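Local coordinates for protein laccase (PDB 4F7K) that probably oxidises phenolic and related substrates with molecular oxygen, which is reduced to water, as laccases of the multicopper oxidase family do, at residues H351-H356 / L398-L403; I341-D346 / T376-G381; D194-V199 / I226-Q231. One frame throughout, in Å; residues are numbered along the deposited sequence. Where two conformers were deposited one is given.

Contact 1 of 3, residues H351-H356 / L398-L403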
loop_
_atom_site.group_PDB
_atom_site.type_symbol
_atom_site.label_atom_id
_atom_site.label_comp_id
_atom_site.label_asym_id
_atom_site.label_seq_id
_atom_site.Cartn_x
_atom_site.Cartn_y
_atom_site.Cartn_z
ATOM N N HIS A 351 6.098 -14.847 1.602
ATOM C CA HIS A 351 5.484 -14.137 2.698
ATOM C C HIS A 351 5.642 -12.657 2.478
ATOM O O HIS A 351 6.719 -12.213 2.078
ATOM C CB HIS A 351 6.178 -14.443 4.026
ATOM C CG HIS A 351 5.806 -15.757 4.625
ATOM N ND1 HIS A 351 5.997 -16.954 3.965
ATOM C CD2 HIS A 351 5.274 -16.068 5.831
ATOM C CE1 HIS A 351 5.588 -17.951 4.734
ATOM N NE2 HIS A 351 5.156 -17.443 5.877
ATOM N N GLY A 352 4.568 -11.907 2.721
ATOM C CA GLY A 352 4.621 -10.466 2.742
ATOM C C GLY A 352 5.009 -9.999 4.142
ATOM O O GLY A 352 4.482 -10.493 5.136
ATOM N N ILE A 353 5.922 -9.069 4.242
ATOM C CA ILE A 353 6.423 -8.646 5.565
ATOM C C ILE A 353 6.233 -7.162 5.750
ATOM O O ILE A 353 6.774 -6.381 4.986
ATOM C CB ILE A 353 7.939 -8.918 5.659
ATOM C CG1 ILE A 353 8.237 -10.384 5.268
ATOM C CG2 ILE A 353 8.527 -8.496 7.036
ATOM C CD1 ILE A 353 8.210 -11.397 6.457
ATOM N N HIS A 354 5.491 -6.766 6.776
ATOM C CA HIS A 354 5.250 -5.343 7.015
ATOM C C HIS A 354 5.645 -4.903 8.447
ATOM O O HIS A 354 5.166 -5.477 9.425
ATOM C CB HIS A 354 3.803 -5.012 6.653
ATOM C CG HIS A 354 3.376 -3.622 7.027
ATOM N ND1 HIS A 354 4.128 -2.501 6.736
ATOM C CD2 HIS A 354 2.253 -3.175 7.645
ATOM C CE1 HIS A 354 3.499 -1.426 7.179
ATOM N NE2 HIS A 354 2.361 -1.809 7.734
ATOM N N LEU A 355 6.527 -3.909 8.550
ATOM C CA LEU A 355 7.001 -3.411 9.839
ATOM C C LEU A 355 6.336 -2.098 10.181
ATOM O O LEU A 355 6.389 -1.147 9.398
ATOM C CB LEU A 355 8.534 -3.218 9.854
ATOM C CG LEU A 355 9.053 -2.629 11.166
ATOM C CD1 LEU A 355 8.842 -3.641 12.339
ATOM C CD2 LEU A 355 10.502 -2.186 11.053
ATOM N N HIS A 356 5.699 -2.057 11.351
ATOM C CA HIS A 356 4.874 -0.906 11.723
ATOM C C HIS A 356 5.756 0.246 12.250
ATOM O O HIS A 356 6.771 0.014 12.911
ATOM C CB HIS A 356 3.815 -1.311 12.771
ATOM C CG HIS A 356 2.642 -2.066 12.202
ATOM N ND1 HIS A 356 1.347 -1.865 12.635
ATOM C CD2 HIS A 356 2.567 -3.003 11.228
ATOM C CE1 HIS A 356 0.529 -2.667 11.977
ATOM N NE2 HIS A 356 1.242 -3.365 11.114
ATOM N N LEU A 398 5.440 -6.494 13.772
ATOM C CA LEU A 398 6.110 -6.960 12.567
ATOM C C LEU A 398 5.214 -8.085 12.015
ATOM O O LEU A 398 5.014 -9.133 12.633
ATOM C CB LEU A 398 7.534 -7.422 12.846
ATOM C CG LEU A 398 8.468 -7.927 11.746
ATOM C CD1 LEU A 398 8.634 -6.960 10.600
ATOM C CD2 LEU A 398 9.842 -8.191 12.354
ATOM N N HIS A 399 4.625 -7.822 10.864
ATOM C CA HIS A 399 3.562 -8.673 10.370
ATOM C C HIS A 399 4.083 -9.468 9.196
ATOM O O HIS A 399 4.470 -8.886 8.203
ATOM C CB HIS A 399 2.340 -7.824 9.988
ATOM C CG HIS A 399 1.169 -8.625 9.512
ATOM N ND1 HIS A 399 0.947 -9.931 9.901
ATOM C CD2 HIS A 399 0.143 -8.300 8.691
ATOM C CE1 HIS A 399 -0.155 -10.380 9.332
ATOM N NE2 HIS A 399 -0.662 -9.410 8.591
ATOM N N CYS A 400 4.121 -10.796 9.341
ATOM C CA CYS A 400 4.520 -11.669 8.248
ATOM C C CYS A 400 3.314 -12.461 7.790
ATOM O O CYS A 400 2.741 -13.239 8.562
ATOM C CB CYS A 400 5.654 -12.595 8.678
ATOM S SG CYS A 400 7.071 -11.646 9.358
ATOM N N HIS A 401 2.901 -12.241 6.552
ATOM C CA HIS A 401 1.713 -12.920 6.025
ATOM C C HIS A 401 2.113 -13.900 4.940
ATOM O O HIS A 401 2.701 -13.500 3.932
ATOM C CB HIS A 401 0.699 -11.916 5.461
ATOM C CG HIS A 401 -0.495 -12.552 4.811
ATOM N ND1 HIS A 401 -1.495 -13.173 5.530
ATOM C CD2 HIS A 401 -0.866 -12.633 3.509
ATOM C CE1 HIS A 401 -2.423 -13.617 4.698
ATOM N NE2 HIS A 401 -2.062 -13.306 3.466
ATOM N N MET A 402 1.775 -15.169 5.155
ATOM C CA MET A 402 1.887 -16.181 4.123
ATOM C C MET A 402 0.791 -15.994 3.041
ATOM O O MET A 402 -0.420 -16.089 3.314
ATOM C CB MET A 402 1.856 -17.601 4.721
ATOM C CG MET A 402 2.212 -18.745 3.684
ATOM S SD MET A 402 2.276 -20.387 4.525
ATOM C CE MET A 402 2.342 -21.507 3.170
ATOM N N LEU A 403 1.247 -15.720 1.827
ATOM C CA LEU A 403 0.356 -15.479 0.711
ATOM C C LEU A 403 -0.539 -16.703 0.447
ATOM O O LEU A 403 -0.058 -17.840 0.372
ATOM C CB LEU A 403 1.155 -15.088 -0.529
ATOM C CG LEU A 403 1.429 -13.573 -0.706
ATOM C CD1 LEU A 403 2.297 -12.944 0.370
ATOM C CD2 LEU A 403 1.982 -13.253 -2.083
#

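Contact 2 of 3, residues I341-D346 / T376-G381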
loop_
_atom_site.group_PDB
_atom_site.type_symbol
_atom_site.label_atom_id
_atom_site.label_comp_id
_atom_site.label_asym_id
_atom_site.label_seq_id
_atom_site.Cartn_x
_atom_site.Cartn_y
_atom_site.Cartn_z
ATOM N N ILE A 341 17.723 -7.279 10.413
ATOM C CA ILE A 341 16.855 -8.428 10.608
ATOM C C ILE A 341 17.013 -9.372 9.426
ATOM O O ILE A 341 16.843 -8.968 8.279
ATOM C CB ILE A 341 15.347 -8.044 10.825
ATOM C CG1 ILE A 341 15.238 -7.049 11.986
ATOM C CG2 ILE A 341 14.516 -9.312 11.111
ATOM C CD1 ILE A 341 13.841 -6.535 12.287
ATOM N N ARG A 342 17.386 -10.611 9.722
ATOM C CA ARG A 342 17.428 -11.664 8.731
ATOM C C ARG A 342 16.082 -12.337 8.733
ATOM O O ARG A 342 15.631 -12.813 9.777
ATOM C CB ARG A 342 18.494 -12.685 9.092
ATOM C CG ARG A 342 18.642 -13.810 8.091
ATOM C CD ARG A 342 20.085 -14.331 8.049
ATOM N NE ARG A 342 20.958 -13.410 7.323
ATOM C CZ ARG A 342 22.259 -13.598 7.116
ATOM N NH1 ARG A 342 22.866 -14.686 7.576
ATOM N NH2 ARG A 342 22.955 -12.693 6.445
ATOM N N LEU A 343 15.452 -12.366 7.565
ATOM C CA LEU A 343 14.126 -12.970 7.386
ATOM C C LEU A 343 14.268 -14.278 6.624
ATOM O O LEU A 343 14.621 -14.281 5.445
ATOM C CB LEU A 343 13.214 -12.009 6.623
ATOM C CG LEU A 343 13.002 -10.662 7.320
ATOM C CD1 LEU A 343 12.459 -9.643 6.324
ATOM C CD2 LEU A 343 12.055 -10.804 8.522
ATOM N N VAL A 344 14.029 -15.388 7.306
ATOM C CA VAL A 344 14.248 -16.713 6.727
ATOM C C VAL A 344 12.897 -17.331 6.350
ATOM O O VAL A 344 12.068 -17.625 7.205
ATOM C CB VAL A 344 15.052 -17.628 7.698
ATOM C CG1 VAL A 344 15.310 -19.023 7.101
ATOM C CG2 VAL A 344 16.398 -16.966 8.091
ATOM N N ASN A 345 12.664 -17.476 5.053
ATOM C CA ASN A 345 11.467 -18.162 4.564
ATOM C C ASN A 345 11.785 -19.586 4.122
ATOM O O ASN A 345 12.147 -19.801 2.974
ATOM C CB ASN A 345 10.834 -17.386 3.401
ATOM C CG ASN A 345 9.468 -17.949 2.992
ATOM O OD1 ASN A 345 9.003 -18.963 3.518
ATOM N ND2 ASN A 345 8.830 -17.288 2.044
ATOM N N ASP A 346 11.644 -20.554 5.024
ATOM C CA ASP A 346 11.827 -21.959 4.666
ATOM C C ASP A 346 10.516 -22.726 4.426
ATOM O O ASP A 346 10.458 -23.943 4.655
ATOM C CB ASP A 346 12.722 -22.680 5.695
ATOM C CG ASP A 346 12.285 -22.431 7.143
ATOM O OD1 ASP A 346 11.263 -21.722 7.361
ATOM O OD2 ASP A 346 12.978 -22.934 8.061
ATOM N N THR A 376 7.880 -5.545 2.496
ATOM C CA THR A 376 8.741 -6.294 1.628
ATOM C C THR A 376 8.200 -7.692 1.343
ATOM O O THR A 376 7.143 -8.061 1.846
ATOM C CB THR A 376 10.184 -6.320 2.146
ATOM O OG1 THR A 376 11.012 -6.913 1.156
ATOM C CG2 THR A 376 10.312 -7.051 3.480
ATOM N N LEU A 377 8.877 -8.430 0.479
ATOM C CA LEU A 377 8.409 -9.752 0.079
ATOM C C LEU A 377 9.560 -10.704 0.108
ATOM O O LEU A 377 10.598 -10.414 -0.473
ATOM C CB LEU A 377 7.796 -9.771 -1.336
ATOM C CG LEU A 377 7.294 -11.205 -1.643
ATOM C CD1 LEU A 377 5.791 -11.349 -1.450
ATOM C CD2 LEU A 377 7.760 -11.739 -3.009
ATOM N N VAL A 378 9.394 -11.817 0.810
ATOM C CA VAL A 378 10.433 -12.842 0.844
ATOM C C VAL A 378 9.900 -14.112 0.224
ATOM O O VAL A 378 9.041 -14.791 0.795
ATOM C CB VAL A 378 10.933 -13.130 2.264
ATOM C CG1 VAL A 378 12.074 -14.164 2.239
ATOM C CG2 VAL A 378 11.407 -11.834 2.932
ATOM N N ASP A 379 10.422 -14.428 -0.956
ATOM C CA ASP A 379 9.979 -15.606 -1.653
ATOM C C ASP A 379 10.316 -16.892 -0.924
ATOM O O ASP A 379 11.159 -16.915 -0.017
ATOM C CB ASP A 379 10.471 -15.628 -3.095
ATOM C CG ASP A 379 9.378 -16.096 -4.068
ATOM O OD1 ASP A 379 8.779 -17.204 -3.868
ATOM O OD2 ASP A 379 9.110 -15.323 -5.022
ATOM N N ALA A 380 9.602 -17.951 -1.299
ATOM C CA ALA A 380 9.729 -19.283 -0.706
ATOM C C ALA A 380 11.154 -19.784 -0.801
ATOM O O ALA A 380 11.780 -19.671 -1.850
ATOM C CB ALA A 380 8.811 -20.243 -1.436
ATOM N N GLY A 381 11.658 -20.356 0.289
ATOM C CA GLY A 381 13.035 -20.862 0.341
ATOM C C GLY A 381 14.107 -19.790 0.243
ATOM O O GLY A 381 15.269 -20.090 -0.021
#

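Contact 3 of 3, residues D194-V199 / I226-Q231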
loop_
_atom_site.group_PDB
_atom_site.type_symbol
_atom_site.label_atom_id
_atom_site.label_comp_id
_atom_site.label_asym_id
_atom_site.label_seq_id
_atom_site.Cartn_x
_atom_site.Cartn_y
_atom_site.Cartn_z
ATOM N N ASP A 194 -2.977 -11.107 -1.143
ATOM C CA ASP A 194 -2.484 -12.465 -1.378
ATOM C C ASP A 194 -1.872 -12.675 -2.729
ATOM O O ASP A 194 -1.530 -13.807 -3.036
ATOM C CB ASP A 194 -3.574 -13.532 -1.118
ATOM C CG ASP A 194 -3.901 -13.685 0.354
ATOM O OD1 ASP A 194 -3.092 -14.293 1.087
ATOM O OD2 ASP A 194 -4.977 -13.194 0.797
ATOM N N ARG A 195 -1.723 -11.608 -3.504
ATOM C CA ARG A 195 -1.259 -11.652 -4.900
ATOM C C ARG A 195 -0.121 -10.675 -5.141
ATOM O O ARG A 195 -0.214 -9.523 -4.698
ATOM C CB ARG A 195 -2.409 -11.287 -5.852
ATOM C CG ARG A 195 -3.565 -12.321 -5.872
ATOM C CD ARG A 195 -3.053 -13.690 -6.317
ATOM N NE ARG A 195 -4.126 -14.684 -6.434
ATOM C CZ ARG A 195 -3.898 -15.992 -6.443
ATOM N NH1 ARG A 195 -2.655 -16.411 -6.356
ATOM N NH2 ARG A 195 -4.892 -16.868 -6.529
ATOM N N ILE A 196 0.911 -11.113 -5.848
ATOM C CA ILE A 196 1.978 -10.233 -6.274
ATOM C C ILE A 196 1.682 -9.884 -7.729
ATOM O O ILE A 196 1.457 -10.779 -8.545
ATOM C CB ILE A 196 3.359 -10.927 -6.209
ATOM C CG1 ILE A 196 3.715 -11.326 -4.777
ATOM C CG2 ILE A 196 4.437 -10.019 -6.762
ATOM C CD1 ILE A 196 4.517 -12.640 -4.742
ATOM N N PHE A 197 1.739 -8.600 -8.046
ATOM C CA PHE A 197 1.433 -8.106 -9.371
ATOM C C PHE A 197 2.677 -7.497 -10.037
ATOM O O PHE A 197 3.164 -6.434 -9.603
ATOM C CB PHE A 197 0.348 -7.021 -9.267
ATOM C CG PHE A 197 -1.033 -7.558 -8.947
ATOM C CD1 PHE A 197 -1.694 -8.381 -9.852
ATOM C CD2 PHE A 197 -1.674 -7.207 -7.763
ATOM C CE1 PHE A 197 -2.961 -8.892 -9.564
ATOM C CE2 PHE A 197 -2.964 -7.692 -7.456
ATOM C CZ PHE A 197 -3.612 -8.538 -8.370
ATOM N N PRO A 198 3.195 -8.160 -11.095
ATOM C CA PRO A 198 4.032 -7.390 -12.012
ATOM C C PRO A 198 3.117 -6.430 -12.727
ATOM O O PRO A 198 1.986 -6.804 -13.080
ATOM C CB PRO A 198 4.551 -8.420 -13.022
ATOM C CG PRO A 198 3.855 -9.726 -12.731
ATOM C CD PRO A 198 2.849 -9.498 -11.610
ATOM N N VAL A 199 3.554 -5.190 -12.905
ATOM C CA VAL A 199 2.718 -4.216 -13.580
ATOM C C VAL A 199 3.485 -3.540 -14.705
ATOM O O VAL A 199 4.441 -2.805 -14.448
ATOM C CB VAL A 199 2.185 -3.126 -12.641
ATOM C CG1 VAL A 199 1.202 -2.233 -13.401
ATOM C CG2 VAL A 199 1.507 -3.755 -11.394
ATOM N N ILE A 226 7.479 -4.678 -10.197
ATOM C CA ILE A 226 6.675 -5.633 -9.450
ATOM C C ILE A 226 6.212 -5.036 -8.138
ATOM O O ILE A 226 7.014 -4.437 -7.423
ATOM C CB ILE A 226 7.466 -6.919 -9.118
ATOM C CG1 ILE A 226 7.887 -7.642 -10.396
ATOM C CG2 ILE A 226 6.625 -7.832 -8.248
ATOM C CD1 ILE A 226 9.171 -8.482 -10.241
ATOM N N LEU A 227 4.923 -5.182 -7.842
ATOM C CA LEU A 227 4.387 -4.772 -6.549
ATOM C C LEU A 227 3.904 -5.959 -5.761
ATOM O O LEU A 227 2.989 -6.677 -6.199
ATOM C CB LEU A 227 3.258 -3.745 -6.705
ATOM C CG LEU A 227 3.635 -2.460 -7.438
ATOM C CD1 LEU A 227 2.346 -1.753 -7.802
ATOM C CD2 LEU A 227 4.565 -1.558 -6.590
ATOM N N ALA A 228 4.546 -6.204 -4.614
ATOM C CA ALA A 228 4.017 -7.182 -3.676
ATOM C C ALA A 228 2.846 -6.570 -2.897
ATOM O O ALA A 228 2.623 -5.357 -2.963
ATOM C CB ALA A 228 5.111 -7.702 -2.736
ATOM N N PRO A 229 2.099 -7.399 -2.144
ATOM C CA PRO A 229 0.951 -6.887 -1.382
ATOM C C PRO A 229 1.317 -5.657 -0.552
ATOM O O PRO A 229 2.334 -5.694 0.107
ATOM C CB PRO A 229 0.583 -8.070 -0.440
ATOM C CG PRO A 229 1.050 -9.273 -1.185
ATOM C CD PRO A 229 2.225 -8.865 -2.052
ATOM N N ALA A 230 0.502 -4.587 -0.613
ATOM C CA ALA A 230 0.624 -3.375 0.239
ATOM C C ALA A 230 1.713 -2.397 -0.204
ATOM O O ALA A 230 1.830 -1.321 0.343
ATOM C CB ALA A 230 0.798 -3.735 1.731
ATOM N N GLN A 231 2.511 -2.791 -1.186
ATOM C CA GLN A 231 3.579 -1.949 -1.771
ATOM C C GLN A 231 3.010 -0.902 -2.726
ATOM O O GLN A 231 1.954 -1.099 -3.365
ATOM C CB GLN A 231 4.616 -2.820 -2.506
ATOM C CG GLN A 231 5.522 -3.636 -1.550
ATOM C CD GLN A 231 6.699 -4.309 -2.260
ATOM O OE1 GLN A 231 6.620 -4.597 -3.445
ATOM N NE2 GLN A 231 7.798 -4.553 -1.528
#

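Contact 1 of 3, residues H351-H356 / L398-L403
His351 holds its imidazole beside its own backbone N (chi1 -78°), whereas Met402 extends CG away from N (chi1 -170°), and the two side chains overlap on one face of an antiparallel strand pair. CB of Met402 lies over a face of the His351 ring, displaced toward the rim and 3.8 Å from the ring centroid, in a CH-pi contact. CG of Met402 continues to CE1 of His351 at 3.6 Å; beyond CG the extended chain runs past the ring, and SD meets it only obliquely. On the same face Leu398 meets two neighbours through one methyl: its CD1 is 3.8 Å from Leu355 CD1 and 3.9 Å from Ile353 CG2. Four backbone bonds join the strands. Gly352 and His401 exchange one reciprocal pair, with His401 N to Gly352 O at 2.7 Å; His354 and His399 exchange the other, with His354 N to His399 O at 2.8 Å. At the end of the pair, CD1 of Leu403 rests 3.4 Å from Gly352 N, against bare glycine backbone. The sequences match the HXXHXH and HCH signatures of multicopper oxidases, whose histidines and cysteine ligate coppers in relatives. His354, His399 and His401 share the opposite face, where His354 is hydrogen-bonded to His60 and to the carbonyl of Asp374, and His401 to Asp194. Strand 375-378 flanks 351-355 on its outer side, and strand 412-415 flanks 395-402 on the other.

Contact 2 of 3, residues I341-D346 / T376-G381
Thr376 opens the contact with its CG2, 4.4 Å from Leu343 CD1, a loose apolar touch at the edge of the interface. The methyl of Thr376 is the part that touches Leu343; its hydroxyl is bonded to Glu362. Two residues on, Val378 fits its forked side chain against two residues of the other segment. CG2, beside the backbone N, reaches Leu343 CB at 4.1 Å, while CG1, anti to that N (chi1 -177°), presses on Asn345 CB at 3.6 Å. The carbonyl of Val378 then takes a side-chain hydrogen bond: Asn345 ND2 donates to Val378 O over 2.8 Å with an N-H...O angle of 150°. The oxygen lies close to the plane of the Asn345 amide, but the nitrogen stands well above the Val378 carbonyl plane, and so the bond does not follow a lone pair. ND2 also bonds to the carbonyl of Phe349, and OD1 to the hydroxyl of Thr347; together these partners fix the rotation of a buried amide. At Asp379 the chain leaves the strand, and its carbonyl oxygen comes 3.5 Å from Asn345 CB. The Asp379 carboxylate accepts the N-H of the next residue, with OD1 2.8 Å from Ala380 N and its anti lone pair in use. Gly381 N lies 2.8 Å from Asn345 O, and Gly381 has a positive phi of 66°, a conformation glycine readily adopts. Strands 337-344 and 375-378 belong to different sheets. A valine of one strand packed on Leu343 and Asn345 at the end of the other, beside an asparagine that bonds both to the end of strand 375-378 and to the residues following its own strand, fits the two-sheet beta sandwich of a cupredoxin domain, the building block of multicopper oxidases.

Contact 3 of 3, residues D194-V199 / I226-Q231
Ile196 is the main bump of this contact, and Ile226, Ala228 and Pro229 form the hollow that receives it. CG1 of Ile196 settles against Pro229 CD at 4.0 Å, while CG2, anti to the backbone N, passes over the Leu227 carbonyl, 3.7 Å from Leu227 O. That same methyl is modelled closer than normal to CG2 of Ile226, a squeeze that should be treated as doubtful. The proline ring adds a second fit, laying its CG edge on the backbone oxygen of Arg195 (Pro229 CG to Arg195 O, 3.7 Å). Phe197 and Leu227 lie on the face of the short strand pair opposite Pro198 and Ile226; Leu227 CD1 meets Val199 CG2 at 4.2 Å, whereas the Phe197 side chain packs on Ile137 and Asp139 of strand 131-140. Two backbone bonds clamp the strands, Phe197 N to Leu227 O at 2.9 Å and Leu227 N to Phe197 O at 2.8 Å. Beyond them the chain makes a type II turn from Ala228 to Gln231. Its shape is braced by the Gln231 side chain, whose OE1 accepts the N-H of Ala228 over 2.9 Å. Across the interface, then, cohesion comes from methyl and ring packing plus one reciprocal backbone pair. The charged groups bind to other parts of the chain: Asp194 to the backbone of Gly404, and Arg195 through weak partners, in keeping with its two conformers.

Contact 3 comes first along the chain, in the second multicopper oxidase region of the sequence, while contacts 1 and 2 lie in the last, with their segments alternating. Contacts 1 and 2, centred about 10 Å apart, share one sheet: strand 375-378 of contact 2 pairs with strand 351-355 of contact 1, and strand 337-344 of the facing sheet packs across. Contact 3 lies about 13 Å from contact 1 and 16 Å from contact 2, centre to centre, and touches both. Leu377 packs on Ile196 and Ala228, and Asp194 is the link to contact 1, so residues of the second region touch and bond to the histidine-bearing strands of the last.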